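Local coordinates for protein export chaperone SatS (Mycobacterium tuberculosis H37Rv, PDB 6DNM) that acts as a chaperone for the SecA2 protein export pathway, at residues Arg40-Arg46 against Asp129-Glu135; Tyr62-Glu66 against Ile80-Thr85; Val98-Leu104 against Gln119-Glu125. One frame throughout, in Å; residues are numbered along the deposited sequence.

Contact 1: residues Arg40-Arg46 against Asp129-Glu135; sequences RPIFLGR and DIGDYSE
The ring of Phe43 turns its edge to the face of Tyr133 in an offset edge-to-face pair, with centroids 5.3 Å apart and planes at 62°. Phe43 CD2 does the touching, 3.5 Å from Tyr133 CG. Farther round the same edge, the backbone oxygen of Asp129 lies near the Phe43 plane, 3.6 Å from Phe43 CE2, although that oxygen is already the acceptor for Tyr133 N in the helix. One face of the Tyr133 ring also carries the start of the Phe43 residue itself: Phe43 N sits above its rim, and Phe43 CB stands 4.2 Å from the ring centroid, 11° off the normal, a CH-pi contact. At the edge of the tyrosine are Pro41 O and, by the hydroxyl, the backbone at Gly45. With CG anti to the backbone N (chi1 172°), Tyr133 is laid along the strand from Pro41 to Gly45, and its OH finds a hydrogen-bond partner in Asp70.

Pro41 packs earlier on the helix, against Asp129 and Asp132. Its CG rests 3.4 Å from Asp129 O and 3.7 Å from Asp132 CB, crossing the Asp132 side chain at about a right angle. Asp129 OD2 is hydrogen-bonded to the hydroxyl of Tyr36 on the adjoining strand. Phe43 CZ reaches Ile130 CG1 at 4.1 Å, and Ile50 of strand 49-52 extends this apolar patch. Arg40 NH2 and Glu135 OE1, 4.3 Å apart, are too far for a salt bridge and probably attract only weakly.

Glu135, with positive phi, closes helix 117-134 in a Schellman motif. The whole is an alpha/beta layer packing, in which the last turns of a helix cross edge strand 40-43 of a mixed sheet nearly at right angles.

Contact 2: residues Tyr62-Glu66 against Ile80-Thr85; sequences YLADE and IRTAAT
Ile80 opens the contact from helix 77-86 by setting its CG2 against the fork of Leu63, 3.9 Å from Leu63 CD1 and slightly farther from CD2. Behind it, Ile80 also touches Phe12 and Trp13 of helix 12-16, and Leu89 lies on Leu63, so this is the buried end of the interface.

Arg81 comes next and works with both backbone and side chain. Its CA makes a C-H...O contact to Leu63 O, 3.5 Å away, with an angle of 147° at the hydrogen. The aliphatic part of the side chain then runs past that same carbonyl before bending at chi3 (63°), a turn that brings the guanidinium under Glu66. Glu66 OE1 lies over one face of this flat group, 3.0 Å above its plane and 3.2 Å from Arg81 NE. The salt bridge is therefore one of charge alone, since no N-H points at the oxygen; carboxylate and guanidinium planes are 61° apart. Arg81 NH2 is held by a second acid, Asp78, one turn earlier, and the two carboxylates probably share its positive charge.

One turn beyond Ile80, Ala84 brings the backbones to their nearest approach, its CA 4.8 Å from Ala64 CA, consistent with the small methyl there. Ala84 CB nestles against the chain at Ala64 N, 3.6 Å away, and also meets the Ala64 methyl and Leu63 CB. Thr85 finishes the row with its methyl. CG2 lies 3.3 Å from Ala64 O, while OG1 is turned back toward its own helix.

The arrangement is a packing of consecutive helices: the chain leaving helix 56-63 lies on helix 77-86, with Ala64 and Ala84 at the closest point of the backbones and the Glu66-Arg81 pair toward the surface.

Contact 3: residues Val98-Leu104 against Gln119-Glu125; sequences VYVLSGL and QLDLAVE
The Gln119 side-chain amide grips the end of strand 98-100 and the turn that follows with one nitrogen. NE2 donates to Val100 O at 3.0 Å, nearly straight at 169°, and to Ser102 O at 2.9 Å, more bent at 150°. Both acceptors lie close to the amide plane; seen from Val100, however, the donor sits well above the carbonyl plane. An extended chain, CG anti to the backbone N (chi1 -180°), carries the amide out to this place, and Leu104 meets it from the opposite direction, CG 3.6 Å from NE2. A water joins Val100 N to Gln119 O.

At the other end of the segments, Tyr99 OH donates to Glu125 OE2 at 2.6 Å, on the anti lone pair of the carboxylate. Leu122 O lies at the ring edge, 3.2 Å from Tyr99 CD1. Between these polar ends Ala123 CB takes Leu101 CD2 and Leu104 CD1, each at 3.9 Å.

Farther out, backbone bonds to Gln22 and Met24 set the strand in its sheet, Asp116 accepts from Gln119 N, and helix 170-185 touches Leu101 and Leu104 through Val183 and Trp176. Gln119 thus ties the end of the strand, at Val100, to the type II turn Leu101-Leu104, at Ser102, with Gly103 as N-cap: a strand-turn-helix connection, its strand crossed by helix 117-134 at roughly a right angle.

In the fold
Contacts 1 and 3 share helix 117-134: its earlier turns meet strand 98-100 and its last turns meet strand 40-43, the two outermost strands of one four-stranded mixed sheet. The helix thus spans that sheet from edge to edge, with the contact centres 17 Å apart. Contact 2 lies farther out, its centre about 22 Å from that of the chain and 21 Å from contact 1, yet it touches contact 1 where Leu44 CD1 meets Tyr62 CE2 at 4.1 Å. From contact 3 it is separate, nearest atoms about 16 Å apart, although helix 77-86 and strand 98-100 follow each other in sequence. Both contacts 2 and 3 fall within the 82 residues between the segments of contact 1.

Contact 1: residues Arg40-Arg46 against Asp129-Glu135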
loop_
_atom_site.group_PDB
_atom_site.type_symbol
_atom_site.label_atom_id
_atom_site.label_comp_id
_atom_site.label_asym_id
_atom_site.label_seq_id
_atom_site.Cartn_x
_atom_site.Cartn_y
_atom_site.Cartn_z
ATOM N N ARG A 40 -11.712 5.361 6.441
ATOM C CA ARG A 40 -11.612 4.578 5.222
ATOM C C ARG A 40 -10.444 5.067 4.378
ATOM O O ARG A 40 -10.248 6.276 4.213
ATOM C CB ARG A 40 -12.907 4.669 4.410
ATOM C CG ARG A 40 -14.090 4.017 5.116
ATOM C CD ARG A 40 -15.394 4.252 4.384
ATOM N NE ARG A 40 -15.188 4.591 2.980
ATOM C CZ ARG A 40 -16.016 4.239 2.002
ATOM N NH1 ARG A 40 -17.108 3.535 2.276
ATOM N NH2 ARG A 40 -15.754 4.591 0.750
ATOM N N PRO A 41 -9.644 4.156 3.837
ATOM C CA PRO A 41 -8.510 4.578 3.011
ATOM C C PRO A 41 -8.974 5.065 1.650
ATOM O O PRO A 41 -9.824 4.447 1.005
ATOM C CB PRO A 41 -7.672 3.303 2.880
ATOM C CG PRO A 41 -8.664 2.195 3.041
ATOM C CD PRO A 41 -9.736 2.692 3.971
ATOM N N ILE A 42 -8.400 6.180 1.215
ATOM C CA ILE A 42 -8.595 6.682 -0.143
ATOM C C ILE A 42 -7.220 6.868 -0.767
ATOM O O ILE A 42 -6.349 7.522 -0.179
ATOM C CB ILE A 42 -9.397 8.001 -0.203
ATOM C CG1 ILE A 42 -10.666 7.935 0.657
ATOM C CG2 ILE A 42 -9.767 8.309 -1.642
ATOM C CD1 ILE A 42 -11.538 9.173 0.551
ATOM N N PHE A 43 -7.017 6.288 -1.945
ATOM C CA PHE A 43 -5.755 6.415 -2.659
ATOM C C PHE A 43 -5.913 7.386 -3.822
ATOM O O PHE A 43 -7.019 7.690 -4.271
ATOM C CB PHE A 43 -5.305 5.065 -3.229
ATOM C CG PHE A 43 -4.857 4.068 -2.195
ATOM C CD1 PHE A 43 -3.509 3.881 -1.928
ATOM C CD2 PHE A 43 -5.779 3.268 -1.535
ATOM C CE1 PHE A 43 -3.097 2.945 -1.005
ATOM C CE2 PHE A 43 -5.363 2.322 -0.607
ATOM C CZ PHE A 43 -4.022 2.163 -0.345
ATOM N N LEU A 44 -4.781 7.874 -4.308
ATOM C CA LEU A 44 -4.742 8.561 -5.587
ATOM C C LEU A 44 -5.131 7.553 -6.658
ATOM O O LEU A 44 -4.354 6.656 -6.993
ATOM C CB LEU A 44 -3.335 9.104 -5.816
ATOM C CG LEU A 44 -3.113 9.885 -7.102
ATOM C CD1 LEU A 44 -3.924 11.195 -7.065
ATOM C CD2 LEU A 44 -1.617 10.163 -7.302
ATOM N N GLY A 45 -6.347 7.665 -7.169
ATOM C CA GLY A 45 -6.867 6.663 -8.077
ATOM C C GLY A 45 -8.318 6.948 -8.376
ATOM O O GLY A 45 -8.879 7.958 -7.944
ATOM N N ARG A 46 -8.919 6.031 -9.129
ATOM C CA ARG A 46 -10.326 6.144 -9.483
ATOM C C ARG A 46 -10.873 4.750 -9.726
ATOM O O ARG A 46 -10.135 3.844 -10.121
ATOM C CB ARG A 46 -10.523 6.995 -10.747
ATOM C CG ARG A 46 -9.757 6.459 -11.955
ATOM C CD ARG A 46 -9.468 7.539 -12.995
ATOM N NE ARG A 46 -8.959 6.973 -14.243
ATOM C CZ ARG A 46 -7.670 6.890 -14.562
ATOM N NH1 ARG A 46 -7.305 6.358 -15.722
ATOM N NH2 ARG A 46 -6.744 7.337 -13.725
ATOM N N ASP A 129 -5.783 -1.965 3.336
ATOM C CA ASP A 129 -6.174 -0.672 2.779
ATOM C C ASP A 129 -6.562 -0.802 1.311
ATOM O O ASP A 129 -7.539 -0.192 0.867
ATOM C CB ASP A 129 -5.026 0.326 2.919
ATOM C CG ASP A 129 -4.917 0.923 4.311
ATOM O OD1 ASP A 129 -5.807 0.695 5.150
ATOM O OD2 ASP A 129 -3.925 1.639 4.554
ATOM N N ILE A 130 -5.805 -1.585 0.536
ATOM C CA ILE A 130 -6.140 -1.769 -0.876
ATOM C C ILE A 130 -7.470 -2.491 -1.014
ATOM O O ILE A 130 -8.309 -2.126 -1.847
ATOM C CB ILE A 130 -5.016 -2.523 -1.611
ATOM C CG1 ILE A 130 -3.746 -1.677 -1.673
ATOM C CG2 ILE A 130 -5.466 -2.933 -3.016
ATOM C CD1 ILE A 130 -2.620 -2.376 -2.423
ATOM N N GLY A 131 -7.682 -3.538 -0.215
ATOM C CA GLY A 131 -8.956 -4.234 -0.264
ATOM C C GLY A 131 -10.122 -3.328 0.078
ATOM O O GLY A 131 -11.161 -3.357 -0.588
ATOM N N ASP A 132 -9.958 -2.491 1.106
ATOM C CA ASP A 132 -11.033 -1.587 1.491
ATOM C C ASP A 132 -11.298 -0.559 0.396
ATOM O O ASP A 132 -12.454 -0.305 0.036
ATOM C CB ASP A 132 -10.675 -0.880 2.801
ATOM C CG ASP A 132 -10.667 -1.818 4.002
ATOM O OD1 ASP A 132 -11.019 -3.012 3.862
ATOM O OD2 ASP A 132 -10.295 -1.356 5.100
ATOM N N TYR A 133 -10.235 0.033 -0.149
ATOM C CA TYR A 133 -10.390 1.051 -1.183
ATOM C C TYR A 133 -11.008 0.467 -2.448
ATOM O O TYR A 133 -11.828 1.117 -3.106
ATOM C CB TYR A 133 -9.028 1.675 -1.499
ATOM C CG TYR A 133 -9.059 2.609 -2.693
ATOM C CD1 TYR A 133 -9.719 3.832 -2.627
ATOM C CD2 TYR A 133 -8.451 2.257 -3.891
ATOM C CE1 TYR A 133 -9.751 4.686 -3.722
ATOM C CE2 TYR A 133 -8.467 3.103 -4.984
ATOM C CZ TYR A 133 -9.127 4.315 -4.898
ATOM O OH TYR A 133 -9.142 5.152 -5.994
ATOM N N SER A 134 -10.627 -0.758 -2.804
ATOM C CA SER A 134 -11.141 -1.384 -4.013
ATOM C C SER A 134 -12.562 -1.902 -3.851
ATOM O O SER A 134 -13.168 -2.314 -4.847
ATOM C CB SER A 134 -10.238 -2.546 -4.429
ATOM O OG SER A 134 -10.333 -3.617 -3.506
ATOM N N GLU A 135 -13.097 -1.902 -2.629
ATOM C CA GLU A 135 -14.440 -2.414 -2.347
ATOM C C GLU A 135 -14.593 -3.875 -2.762
ATOM O O GLU A 135 -15.677 -4.318 -3.142
ATOM C CB GLU A 135 -15.537 -1.526 -2.946
ATOM C CG GLU A 135 -15.509 -0.109 -2.405
ATOM C CD GLU A 135 -16.648 0.734 -2.935
ATOM O OE1 GLU A 135 -16.989 1.749 -2.292
ATOM O OE2 GLU A 135 -17.207 0.375 -3.994
#

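Contact 2: residues Tyr62-Glu66 against Ile80-Thr85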
loop_
_atom_site.group_PDB
_atom_site.type_symbol
_atom_site.label_atom_id
_atom_site.label_comp_id
_atom_site.label_asym_id
_atom_site.label_seq_id
_atom_site.Cartn_x
_atom_site.Cartn_y
_atom_site.Cartn_z
ATOM N N TYR A 62 2.383 14.443 -12.553
ATOM C CA TYR A 62 0.959 14.150 -12.590
ATOM C C TYR A 62 0.179 15.123 -11.713
ATOM O O TYR A 62 -0.872 15.636 -12.122
ATOM C CB TYR A 62 0.745 12.709 -12.125
ATOM C CG TYR A 62 -0.699 12.271 -12.079
ATOM C CD1 TYR A 62 -1.307 11.700 -13.188
ATOM C CD2 TYR A 62 -1.453 12.411 -10.914
ATOM C CE1 TYR A 62 -2.630 11.290 -13.146
ATOM C CE2 TYR A 62 -2.777 12.014 -10.863
ATOM C CZ TYR A 62 -3.363 11.449 -11.981
ATOM O OH TYR A 62 -4.684 11.049 -11.929
ATOM N N LEU A 63 0.694 15.408 -10.514
ATOM C CA LEU A 63 -0.005 16.269 -9.568
ATOM C C LEU A 63 -0.044 17.726 -10.012
ATOM O O LEU A 63 -0.845 18.497 -9.476
ATOM C CB LEU A 63 0.629 16.148 -8.178
ATOM C CG LEU A 63 0.514 14.773 -7.521
ATOM C CD1 LEU A 63 1.462 14.666 -6.328
ATOM C CD2 LEU A 63 -0.930 14.517 -7.109
ATOM N N ALA A 64 0.790 18.116 -10.978
ATOM C CA ALA A 64 0.730 19.463 -11.538
ATOM C C ALA A 64 -0.443 19.650 -12.484
ATOM O O ALA A 64 -0.807 20.794 -12.778
ATOM C CB ALA A 64 2.018 19.785 -12.295
ATOM N N ASP A 65 -1.026 18.564 -12.980
ATOM C CA ASP A 65 -2.099 18.650 -13.956
ATOM C C ASP A 65 -3.450 18.608 -13.257
ATOM O O ASP A 65 -3.592 18.047 -12.168
ATOM C CB ASP A 65 -2.012 17.490 -14.947
ATOM C CG ASP A 65 -0.890 17.658 -15.941
ATOM O OD1 ASP A 65 -0.520 18.817 -16.209
ATOM O OD2 ASP A 65 -0.379 16.642 -16.457
ATOM N N GLU A 66 -4.443 19.219 -13.896
ATOM C CA GLU A 66 -5.816 19.111 -13.425
ATOM C C GLU A 66 -6.288 17.677 -13.593
ATOM O O GLU A 66 -6.067 17.058 -14.639
ATOM C CB GLU A 66 -6.717 20.037 -14.235
ATOM C CG GLU A 66 -7.938 20.532 -13.485
ATOM C CD GLU A 66 -7.610 21.658 -12.526
ATOM O OE1 GLU A 66 -7.138 21.368 -11.405
ATOM O OE2 GLU A 66 -7.821 22.832 -12.897
ATOM N N ILE A 80 -1.629 20.563 -2.656
ATOM C CA ILE A 80 -0.695 19.684 -3.355
ATOM C C ILE A 80 -0.503 20.141 -4.792
ATOM O O ILE A 80 0.630 20.267 -5.273
ATOM C CB ILE A 80 -1.167 18.222 -3.280
ATOM C CG1 ILE A 80 -1.208 17.753 -1.820
ATOM C CG2 ILE A 80 -0.268 17.335 -4.150
ATOM C CD1 ILE A 80 -1.965 16.462 -1.605
ATOM N N ARG A 81 -1.608 20.386 -5.500
ATOM C CA ARG A 81 -1.521 20.783 -6.901
ATOM C C ARG A 81 -0.776 22.102 -7.049
ATOM O O ARG A 81 0.069 22.248 -7.941
ATOM C CB ARG A 81 -2.927 20.876 -7.499
ATOM C CG ARG A 81 -2.946 21.321 -8.955
ATOM C CD ARG A 81 -4.324 21.168 -9.571
ATOM N NE ARG A 81 -5.315 22.009 -8.905
ATOM C CZ ARG A 81 -5.680 23.212 -9.335
ATOM N NH1 ARG A 81 -5.131 23.723 -10.430
ATOM N NH2 ARG A 81 -6.591 23.907 -8.669
ATOM N N THR A 82 -1.066 23.067 -6.169
ATOM C CA THR A 82 -0.394 24.363 -6.213
ATOM C C THR A 82 1.093 24.231 -5.899
ATOM O O THR A 82 1.924 24.919 -6.500
ATOM C CB THR A 82 -1.067 25.332 -5.232
ATOM O OG1 THR A 82 -2.458 25.455 -5.555
ATOM C CG2 THR A 82 -0.429 26.697 -5.315
ATOM N N ALA A 83 1.454 23.354 -4.962
ATOM C CA ALA A 83 2.872 23.115 -4.713
ATOM C C ALA A 83 3.543 22.510 -5.940
ATOM O O ALA A 83 4.678 22.870 -6.277
ATOM C CB ALA A 83 3.054 22.215 -3.490
ATOM N N ALA A 84 2.868 21.565 -6.601
ATOM C CA ALA A 84 3.415 20.985 -7.824
ATOM C C ALA A 84 3.645 22.054 -8.887
ATOM O O ALA A 84 4.712 22.103 -9.514
ATOM C CB ALA A 84 2.482 19.892 -8.346
ATOM N N THR A 85 2.655 22.924 -9.104
ATOM C CA THR A 85 2.818 23.946 -10.136
ATOM C C THR A 85 3.777 25.051 -9.701
ATOM O O THR A 85 4.412 25.681 -10.554
ATOM C CB THR A 85 1.458 24.490 -10.602
ATOM O OG1 THR A 85 0.732 25.030 -9.493
ATOM C CG2 THR A 85 0.632 23.369 -11.241
#

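Contact 3: residues Val98-Leu104 against Gln119-Glu125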
loop_
_atom_site.group_PDB
_atom_site.type_symbol
_atom_site.label_atom_id
_atom_site.label_comp_id
_atom_site.label_asym_id
_atom_site.label_seq_id
_atom_site.Cartn_x
_atom_site.Cartn_y
_atom_site.Cartn_z
ATOM N N VAL A 98 6.565 2.754 3.963
ATOM C CA VAL A 98 7.310 1.905 3.041
ATOM C C VAL A 98 6.728 0.498 3.135
ATOM O O VAL A 98 6.757 -0.126 4.201
ATOM C CB VAL A 98 8.809 1.926 3.382
ATOM C CG1 VAL A 98 9.558 0.857 2.614
ATOM C CG2 VAL A 98 9.388 3.303 3.087
ATOM N N TYR A 99 6.193 -0.004 2.028
ATOM C CA TYR A 99 5.507 -1.285 1.993
ATOM C C TYR A 99 6.203 -2.203 1.002
ATOM O O TYR A 99 6.348 -1.856 -0.169
ATOM C CB TYR A 99 4.064 -1.071 1.554
ATOM C CG TYR A 99 3.263 -0.219 2.502
ATOM C CD1 TYR A 99 2.845 -0.718 3.726
ATOM C CD2 TYR A 99 2.937 1.098 2.184
ATOM C CE1 TYR A 99 2.100 0.056 4.604
ATOM C CE2 TYR A 99 2.189 1.883 3.058
ATOM C CZ TYR A 99 1.774 1.350 4.268
ATOM O OH TYR A 99 1.032 2.117 5.142
ATOM N N VAL A 100 6.619 -3.379 1.455
ATOM C CA VAL A 100 7.452 -4.267 0.648
ATOM C C VAL A 100 6.735 -5.600 0.506
ATOM O O VAL A 100 6.596 -6.347 1.485
ATOM C CB VAL A 100 8.851 -4.462 1.262
ATOM C CG1 VAL A 100 9.717 -5.356 0.371
ATOM C CG2 VAL A 100 9.515 -3.121 1.486
ATOM N N LEU A 101 6.302 -5.914 -0.714
ATOM C CA LEU A 101 5.785 -7.243 -1.025
ATOM C C LEU A 101 6.872 -8.201 -1.494
ATOM O O LEU A 101 6.672 -9.424 -1.430
ATOM C CB LEU A 101 4.685 -7.156 -2.090
ATOM C CG LEU A 101 3.506 -6.250 -1.747
ATOM C CD1 LEU A 101 2.419 -6.359 -2.809
ATOM C CD2 LEU A 101 2.939 -6.541 -0.358
ATOM N N SER A 102 8.012 -7.662 -1.934
ATOM C CA SER A 102 9.119 -8.438 -2.490
ATOM C C SER A 102 9.553 -9.571 -1.571
ATOM O O SER A 102 9.792 -9.367 -0.381
ATOM C CB SER A 102 10.305 -7.500 -2.685
ATOM O OG SER A 102 9.877 -6.283 -3.248
ATOM N N GLY A 103 9.702 -10.762 -2.153
ATOM C CA GLY A 103 10.219 -11.910 -1.456
ATOM C C GLY A 103 9.227 -12.690 -0.620
ATOM O O GLY A 103 9.525 -13.830 -0.247
ATOM N N LEU A 104 8.058 -12.123 -0.296
ATOM C CA LEU A 104 7.143 -12.830 0.595
ATOM C C LEU A 104 6.712 -14.166 0.001
ATOM O O LEU A 104 6.587 -15.160 0.725
ATOM C CB LEU A 104 5.923 -11.966 0.909
ATOM C CG LEU A 104 6.171 -10.770 1.835
ATOM C CD1 LEU A 104 4.921 -9.921 1.942
ATOM C CD2 LEU A 104 6.641 -11.223 3.211
ATOM N N GLN A 119 8.197 -6.808 8.089
ATOM C CA GLN A 119 7.812 -6.696 6.686
ATOM C C GLN A 119 6.365 -7.124 6.482
ATOM O O GLN A 119 5.583 -6.435 5.812
ATOM C CB GLN A 119 8.727 -7.552 5.816
ATOM C CG GLN A 119 8.340 -7.446 4.349
ATOM C CD GLN A 119 9.122 -8.355 3.449
ATOM O OE1 GLN A 119 10.045 -9.041 3.890
ATOM N NE2 GLN A 119 8.771 -8.355 2.167
ATOM N N LEU A 120 5.996 -8.269 7.036
ATOM C CA LEU A 120 4.642 -8.760 6.873
ATOM C C LEU A 120 3.606 -7.851 7.513
ATOM O O LEU A 120 2.565 -7.645 6.970
ATOM C CB LEU A 120 4.523 -10.191 7.392
ATOM C CG LEU A 120 3.160 -10.842 7.184
ATOM C CD1 LEU A 120 2.824 -10.961 5.712
ATOM C CD2 LEU A 120 3.045 -12.191 7.873
ATOM N N ASP A 121 3.923 -7.302 8.670
ATOM C CA ASP A 121 3.000 -6.418 9.339
ATOM C C ASP A 121 2.662 -5.210 8.495
ATOM O O ASP A 121 1.511 -4.880 8.339
ATOM C CB ASP A 121 3.490 -5.992 10.708
ATOM C CG ASP A 121 2.353 -5.499 11.550
ATOM O OD1 ASP A 121 2.077 -4.330 11.578
ATOM O OD2 ASP A 121 1.653 -6.350 12.129
ATOM N N LEU A 122 3.695 -4.569 7.970
ATOM C CA LEU A 122 3.480 -3.458 7.046
ATOM C C LEU A 122 2.723 -3.904 5.798
ATOM O O LEU A 122 1.797 -3.217 5.349
ATOM C CB LEU A 122 4.826 -2.832 6.679
ATOM C CG LEU A 122 5.413 -1.915 7.749
ATOM C CD1 LEU A 122 6.924 -1.794 7.567
ATOM C CD2 LEU A 122 4.741 -0.555 7.699
ATOM N N ALA A 123 3.087 -5.059 5.229
ATOM C CA ALA A 123 2.426 -5.517 4.005
ATOM C C ALA A 123 0.933 -5.739 4.217
ATOM O O ALA A 123 0.117 -5.389 3.356
ATOM C CB ALA A 123 3.075 -6.806 3.496
ATOM N N VAL A 124 0.556 -6.336 5.347
ATOM C CA VAL A 124 -0.854 -6.580 5.628
ATOM C C VAL A 124 -1.603 -5.269 5.812
ATOM O O VAL A 124 -2.749 -5.136 5.377
ATOM C CB VAL A 124 -0.996 -7.522 6.836
ATOM C CG1 VAL A 124 -2.439 -7.580 7.322
ATOM C CG2 VAL A 124 -0.516 -8.910 6.453
ATOM N N GLU A 125 -0.967 -4.276 6.439
ATOM C CA GLU A 125 -1.567 -2.951 6.539
ATOM C C GLU A 125 -1.923 -2.403 5.156
ATOM O O GLU A 125 -3.053 -1.960 4.925
ATOM C CB GLU A 125 -0.606 -2.021 7.276
ATOM C CG GLU A 125 -1.047 -0.585 7.349
ATOM C CD GLU A 125 -0.053 0.264 8.113
ATOM O OE1 GLU A 125 0.150 0.008 9.322
ATOM O OE2 GLU A 125 0.527 1.184 7.505
HETATM O O HOH W 1 6.380 -4.466 3.994
#